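Long-range contacts in parvulin 42 (Trypanosoma brucei brucei, PDB 6GMP), which probably catalyses the cis-trans isomerisation of peptidyl-prolyl bonds in proteins, the chain here being its parvulin-type (PPIC-type) isomerase domain: residues F8-V13 and S70-A75; W57-F62 and L117-E122. All blocks are in the same frame, centred on the assembly; numbering follows the deposited sequence.

Interaction 1 of 2, residues F8-V13 and S70-A75; sequences FYHVLV and SECGSA
Leu-12 of strand 6-13 is held through both its backbone N and its backbone O by the loop that follows helix 59-69: Glu-71 N gives a 2.8 Å hydrogen bond to Leu-12 O, lying in the carbonyl plane, and Leu-12 N donates in turn to a side chain, Ser-70 OG, at 3.1 Å. The second bond is nearly straight, 168° at the hydrogen; Ser-70 brings its OG to the strand by placing it anti to its own backbone N (chi1 -172°). That hydroxyl also takes a weak bond from Cys-72 N, and a bridging water sits beside it, 2.6 Å from Ser-70 OG. The same water donates to His-10 O and reaches Ser-74 OG, so it bridges the strand carbonyl to two loop hydroxyls. Next to these polar contacts Leu-12 lays its CB against Cys-72 CB at 3.7 Å, with CD2 close by. The imidazole of His-10 turns its NE2 edge to the loop. Cys-72 SG lies near the ring plane, 3.3 Å from His-10 NE2, and Ser-74 OG lies in the plane at 3.4 Å from the same nitrogen. Ser-74 N donates to Cys-72 SG, which helps set the sulfur at this edge. The other ring nitrogen, His-10 ND1, is hydrogen-bonded to His-116 ND1, which helps hold the rotation of the ring. Glu-71 runs out extended beside Val-13, and its OE1 accepts from Lys-14 N and pairs with Arg-35. Two histidines from the adjacent central strands, with a cysteine of the loop at the edge of one of them, are consistent with the histidine pair and neighbouring cysteine of parvulin active sites, as in Pin1.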
loop_
_atom_site.group_PDB
_atom_site.type_symbol
_atom_site.label_atom_id
_atom_site.label_comp_id
_atom_site.label_asym_id
_atom_site.label_seq_id
_atom_site.Cartn_x
_atom_site.Cartn_y
_atom_site.Cartn_z
ATOM N N PHE A 8 -3.970 -0.732 10.305
ATOM C CA PHE A 8 -3.133 -0.424 9.158
ATOM C C PHE A 8 -3.879 0.333 8.075
ATOM O O PHE A 8 -5.102 0.217 7.950
ATOM C CB PHE A 8 -2.563 -1.706 8.547
ATOM C CG PHE A 8 -1.721 -2.504 9.491
ATOM C CD1 PHE A 8 -0.413 -2.141 9.771
ATOM C CD2 PHE A 8 -2.243 -3.639 10.085
ATOM C CE1 PHE A 8 0.360 -2.903 10.633
ATOM C CE2 PHE A 8 -1.483 -4.403 10.952
ATOM C CZ PHE A 8 -0.178 -4.033 11.230
ATOM N N TYR A 9 -3.110 1.105 7.309
ATOM C CA TYR A 9 -3.519 1.612 6.005
ATOM C C TYR A 9 -2.528 1.061 4.986
ATOM O O TYR A 9 -1.432 0.642 5.350
ATOM C CB TYR A 9 -3.432 3.139 5.938
ATOM C CG TYR A 9 -4.571 3.905 6.557
ATOM C CD1 TYR A 9 -4.909 3.747 7.892
ATOM C CD2 TYR A 9 -5.305 4.815 5.794
ATOM C CE1 TYR A 9 -5.948 4.466 8.450
ATOM C CE2 TYR A 9 -6.345 5.532 6.345
ATOM C CZ TYR A 9 -6.664 5.354 7.670
ATOM O OH TYR A 9 -7.701 6.075 8.210
ATOM N N HIS A 10 -2.890 1.072 3.708
ATOM C CA HIS A 10 -1.886 0.759 2.689
ATOM C C HIS A 10 -2.082 1.539 1.397
ATOM O O HIS A 10 -3.153 2.092 1.136
ATOM C CB HIS A 10 -1.749 -0.759 2.435
ATOM C CG HIS A 10 -2.792 -1.353 1.538
ATOM N ND1 HIS A 10 -2.590 -2.539 0.869
ATOM C CD2 HIS A 10 -4.041 -0.947 1.207
ATOM C CE1 HIS A 10 -3.661 -2.837 0.159
ATOM N NE2 HIS A 10 -4.559 -1.890 0.346
ATOM N N VAL A 11 -0.992 1.619 0.644
ATOM C CA VAL A 11 -0.999 2.006 -0.755
ATOM C C VAL A 11 -0.731 0.737 -1.544
ATOM O O VAL A 11 0.184 -0.025 -1.201
ATOM C CB VAL A 11 0.154 2.977 -1.075
ATOM C CG1 VAL A 11 0.265 3.228 -2.580
ATOM C CG2 VAL A 11 -0.027 4.287 -0.357
ATOM N N LEU A 12 -1.502 0.522 -2.608
ATOM C CA LEU A 12 -1.303 -0.629 -3.492
ATOM C C LEU A 12 -0.991 -0.161 -4.907
ATOM O O LEU A 12 -1.751 0.597 -5.495
ATOM C CB LEU A 12 -2.545 -1.525 -3.519
ATOM C CG LEU A 12 -2.413 -2.801 -4.347
ATOM C CD1 LEU A 12 -1.413 -3.773 -3.753
ATOM C CD2 LEU A 12 -3.763 -3.489 -4.484
ATOM N N VAL A 13 0.135 -0.631 -5.427
ATOM C CA VAL A 13 0.534 -0.391 -6.803
ATOM C C VAL A 13 0.439 -1.732 -7.518
ATOM O O VAL A 13 1.160 -2.671 -7.196
ATOM C CB VAL A 13 1.968 0.179 -6.870
ATOM C CG1 VAL A 13 2.404 0.386 -8.307
ATOM C CG2 VAL A 13 2.043 1.494 -6.103
ATOM N N SER A 70 -2.580 5.063 -4.878
ATOM C CA SER A 70 -3.111 3.727 -4.609
ATOM C C SER A 70 -4.133 3.315 -5.656
ATOM O O SER A 70 -4.938 4.122 -6.127
ATOM C CB SER A 70 -3.727 3.610 -3.226
ATOM O OG SER A 70 -4.038 2.232 -3.012
ATOM N N GLU A 71 -4.103 2.035 -5.992
ATOM C CA GLU A 71 -4.991 1.442 -6.981
ATOM C C GLU A 71 -5.931 0.414 -6.334
ATOM O O GLU A 71 -6.653 -0.291 -7.022
ATOM C CB GLU A 71 -4.151 0.833 -8.111
ATOM C CG GLU A 71 -3.455 1.927 -8.899
ATOM C CD GLU A 71 -2.329 1.457 -9.784
ATOM O OE1 GLU A 71 -1.881 0.291 -9.705
ATOM O OE2 GLU A 71 -1.855 2.294 -10.581
ATOM N N CYS A 72 -5.914 0.372 -5.003
ATOM C CA CYS A 72 -6.778 -0.515 -4.234
ATOM C C CYS A 72 -8.126 0.134 -3.966
ATOM O O CYS A 72 -8.216 1.354 -3.816
ATOM C CB CYS A 72 -6.107 -0.847 -2.901
ATOM S SG CYS A 72 -7.065 -1.926 -1.822
ATOM N N GLY A 73 -9.168 -0.678 -3.871
ATOM C CA GLY A 73 -10.482 -0.175 -3.524
ATOM C C GLY A 73 -10.501 0.515 -2.174
ATOM O O GLY A 73 -11.355 1.384 -1.941
ATOM N N SER A 74 -9.575 0.151 -1.294
ATOM C CA SER A 74 -9.486 0.798 0.017
ATOM C C SER A 74 -9.215 2.294 -0.101
ATOM O O SER A 74 -9.399 3.038 0.864
ATOM C CB SER A 74 -8.406 0.156 0.876
ATOM O OG SER A 74 -7.131 0.290 0.287
ATOM N N ALA A 75 -8.792 2.746 -1.275
ATOM C CA ALA A 75 -8.563 4.172 -1.475
ATOM C C ALA A 75 -9.863 4.970 -1.312
ATOM O O ALA A 75 -9.812 6.182 -1.091
ATOM C CB ALA A 75 -7.923 4.425 -2.837
HETATM O O HOH W 1 -5.251 2.201 -0.684
#

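Interaction 2 of 2, residues W57-F62 and L117-E122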
loop_
_atom_site.group_PDB
_atom_site.type_symbol
_atom_site.label_atom_id
_atom_site.label_comp_id
_atom_site.label_asym_id
_atom_site.label_seq_id
_atom_site.Cartn_x
_atom_site.Cartn_y
_atom_site.Cartn_z
ATOM N N TRP A 57 5.434 8.812 9.801
ATOM C CA TRP A 57 4.556 9.661 9.018
ATOM C C TRP A 57 3.292 9.917 9.808
ATOM O O TRP A 57 2.831 9.051 10.559
ATOM C CB TRP A 57 4.146 8.997 7.715
ATOM C CG TRP A 57 5.219 8.614 6.733
ATOM C CD1 TRP A 57 6.495 8.174 6.990
ATOM C CD2 TRP A 57 5.074 8.620 5.323
ATOM N NE1 TRP A 57 7.141 7.896 5.803
ATOM C CE2 TRP A 57 6.287 8.161 4.764
ATOM C CE3 TRP A 57 4.016 8.942 4.471
ATOM C CZ2 TRP A 57 6.474 8.041 3.391
ATOM C CZ3 TRP A 57 4.201 8.824 3.113
ATOM C CH2 TRP A 57 5.424 8.378 2.584
ATOM N N SER A 58 2.700 11.087 9.623
ATOM C CA SER A 58 1.369 11.320 10.145
ATOM C C SER A 58 0.371 10.598 9.248
ATOM O O SER A 58 0.692 10.208 8.124
ATOM C CB SER A 58 1.049 12.808 10.153
ATOM O OG SER A 58 0.928 13.281 8.821
ATOM N N LEU A 59 -0.852 10.428 9.737
ATOM C CA LEU A 59 -1.891 9.819 8.921
ATOM C C LEU A 59 -2.128 10.650 7.667
ATOM O O LEU A 59 -2.211 10.098 6.585
ATOM C CB LEU A 59 -3.191 9.653 9.709
ATOM C CG LEU A 59 -4.341 9.038 8.905
ATOM C CD1 LEU A 59 -3.971 7.685 8.314
ATOM C CD2 LEU A 59 -5.566 8.895 9.786
ATOM N N ASP A 60 -2.206 11.971 7.818
ATOM C CA ASP A 60 -2.433 12.853 6.678
ATOM C C ASP A 60 -1.337 12.673 5.631
ATOM O O ASP A 60 -1.612 12.615 4.434
ATOM C CB ASP A 60 -2.502 14.315 7.129
ATOM C CG ASP A 60 -3.716 14.604 7.999
ATOM O OD1 ASP A 60 -4.725 13.878 7.883
ATOM O OD2 ASP A 60 -3.666 15.563 8.798
ATOM N N GLU A 61 -0.088 12.575 6.073
ATOM C CA GLU A 61 1.016 12.341 5.138
ATOM C C GLU A 61 0.875 11.031 4.355
ATOM O O GLU A 61 1.125 10.967 3.143
ATOM C CB GLU A 61 2.346 12.361 5.877
ATOM C CG GLU A 61 2.815 13.774 6.217
ATOM C CD GLU A 61 3.941 13.823 7.237
ATOM O OE1 GLU A 61 4.242 12.778 7.856
ATOM O OE2 GLU A 61 4.527 14.916 7.432
ATOM N N PHE A 62 0.470 9.966 5.029
ATOM C CA PHE A 62 0.309 8.719 4.320
ATOM C C PHE A 62 -0.887 8.732 3.361
ATOM O O PHE A 62 -0.810 8.208 2.248
ATOM C CB PHE A 62 0.174 7.542 5.287
ATOM C CG PHE A 62 0.308 6.213 4.598
ATOM C CD1 PHE A 62 1.548 5.799 4.128
ATOM C CD2 PHE A 62 -0.795 5.412 4.351
ATOM C CE1 PHE A 62 1.694 4.607 3.458
ATOM C CE2 PHE A 62 -0.654 4.208 3.675
ATOM C CZ PHE A 62 0.599 3.802 3.239
ATOM N N LEU A 117 2.737 -0.431 0.139
ATOM C CA LEU A 117 3.392 0.281 1.231
ATOM C C LEU A 117 2.405 0.188 2.369
ATOM O O LEU A 117 1.248 0.548 2.196
ATOM C CB LEU A 117 3.619 1.753 0.884
ATOM C CG LEU A 117 4.509 2.046 -0.329
ATOM C CD1 LEU A 117 4.624 3.557 -0.546
ATOM C CD2 LEU A 117 5.879 1.445 -0.218
ATOM N N ILE A 118 2.858 -0.303 3.519
ATOM C CA ILE A 118 1.990 -0.506 4.672
ATOM C C ILE A 118 2.320 0.507 5.755
ATOM O O ILE A 118 3.482 0.733 6.058
ATOM C CB ILE A 118 2.122 -1.942 5.238
ATOM C CG1 ILE A 118 1.835 -2.954 4.134
ATOM C CG2 ILE A 118 1.156 -2.146 6.389
ATOM C CD1 ILE A 118 2.159 -4.362 4.491
ATOM N N TYR A 119 1.278 1.105 6.325
ATOM C CA TYR A 119 1.410 2.109 7.366
ATOM C C TYR A 119 0.704 1.638 8.632
ATOM O O TYR A 119 -0.456 1.229 8.591
ATOM C CB TYR A 119 0.795 3.424 6.885
ATOM C CG TYR A 119 0.737 4.524 7.915
ATOM C CD1 TYR A 119 1.893 5.107 8.420
ATOM C CD2 TYR A 119 -0.484 5.022 8.353
ATOM C CE1 TYR A 119 1.835 6.126 9.340
ATOM C CE2 TYR A 119 -0.553 6.044 9.273
ATOM C CZ TYR A 119 0.612 6.600 9.765
ATOM O OH TYR A 119 0.542 7.619 10.681
ATOM N N ARG A 120 1.402 1.702 9.754
ATOM C CA ARG A 120 0.781 1.410 11.039
ATOM C C ARG A 120 0.301 2.706 11.688
ATOM O O ARG A 120 1.105 3.599 12.009
ATOM C CB ARG A 120 1.753 0.692 11.971
ATOM C CG ARG A 120 1.115 0.334 13.292
ATOM C CD ARG A 120 2.052 -0.432 14.178
ATOM N NE ARG A 120 1.500 -0.558 15.518
ATOM C CZ ARG A 120 2.144 -1.090 16.547
ATOM N NH1 ARG A 120 3.378 -1.563 16.402
ATOM N NH2 ARG A 120 1.543 -1.151 17.721
ATOM N N VAL A 121 -1.009 2.811 11.888
ATOM C CA VAL A 121 -1.613 4.013 12.444
ATOM C C VAL A 121 -1.117 4.220 13.866
ATOM O O VAL A 121 -0.691 5.314 14.235
ATOM C CB VAL A 121 -3.150 3.923 12.437
ATOM C CG1 VAL A 121 -3.768 5.184 13.010
ATOM C CG2 VAL A 121 -3.648 3.704 11.022
ATOM N N GLU A 122 -1.175 3.163 14.660
ATOM C CA GLU A 122 -0.642 3.206 16.013
ATOM C C GLU A 122 -0.562 1.798 16.587
ATOM O O GLU A 122 -0.838 0.821 15.882
ATOM C CB GLU A 122 -1.490 4.120 16.905
ATOM C CG GLU A 122 -2.970 3.744 16.973
ATOM C CD GLU A 122 -3.891 4.946 17.140
ATOM O OE1 GLU A 122 -3.501 6.077 16.767
ATOM O OE2 GLU A 122 -5.018 4.753 17.646
ATOM O OXT GLU A 122 -0.210 1.612 17.755
#
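Tyr-119 and Phe-62 meet in the hydrophobic core between helix 59-69 and the sheet of the parvulin domain. Phe-62 lies with the centre of its ring under Tyr-119 CB, which stands 3.4 Å from the ring centroid and only 3° off the normal. In return Phe-62 CB rests over one face of the tyrosine ring. The side chains thus slide past each other in opposite directions: the planes are near parallel, at 16°, but the rings barely overlap, and each methylene-to-face contact is a CH-pi interaction. At the rim Phe-62 CZ points to Leu-117 O. With CG anti to the backbone N (chi1 174°), Tyr-119 reaches across to the start of the helix, where its OH donates to Trp-57 O at 2.7 Å, coming from above the carbonyl plane. Trp-57 CB packs on Tyr-119 CE1, while the Leu-59 and Tyr-119 side chains cross at about a right angle, CD1 of Leu-59 being 3.9 Å from Tyr-119 CE2. Directly at this end Ser-58 is the N-cap: its OG accepts from Glu-61 N, and Ser-58 N donates to Glu-61 OE1. The tyrosine hydroxyl therefore grips the residue just before a capping box, pinning the helix N-terminus to the last strand of the alpha+beta parvulin fold.

In the fold
Interactions 1 and 2 lie with their centres about 12 Å apart on the antiparallel sheet, and each uses one of its two central strands, 6-13 in the first and 114-120 in the second. These strands are neighbours, with Val-11 O to Leu-117 N and Tyr-9 O to Tyr-119 N as probable hydrogen bonds. Helix 59-69 links the two contacts, beginning at interaction 2 and running into the loop of interaction 1. Along the chain the segments alternate, 8-13, 57-62, 70-75, 117-122, so the contacts cross. Both ends of one helix are thereby fastened to adjacent strands, one at the packed core and the other beside the histidine pair of the probable active site.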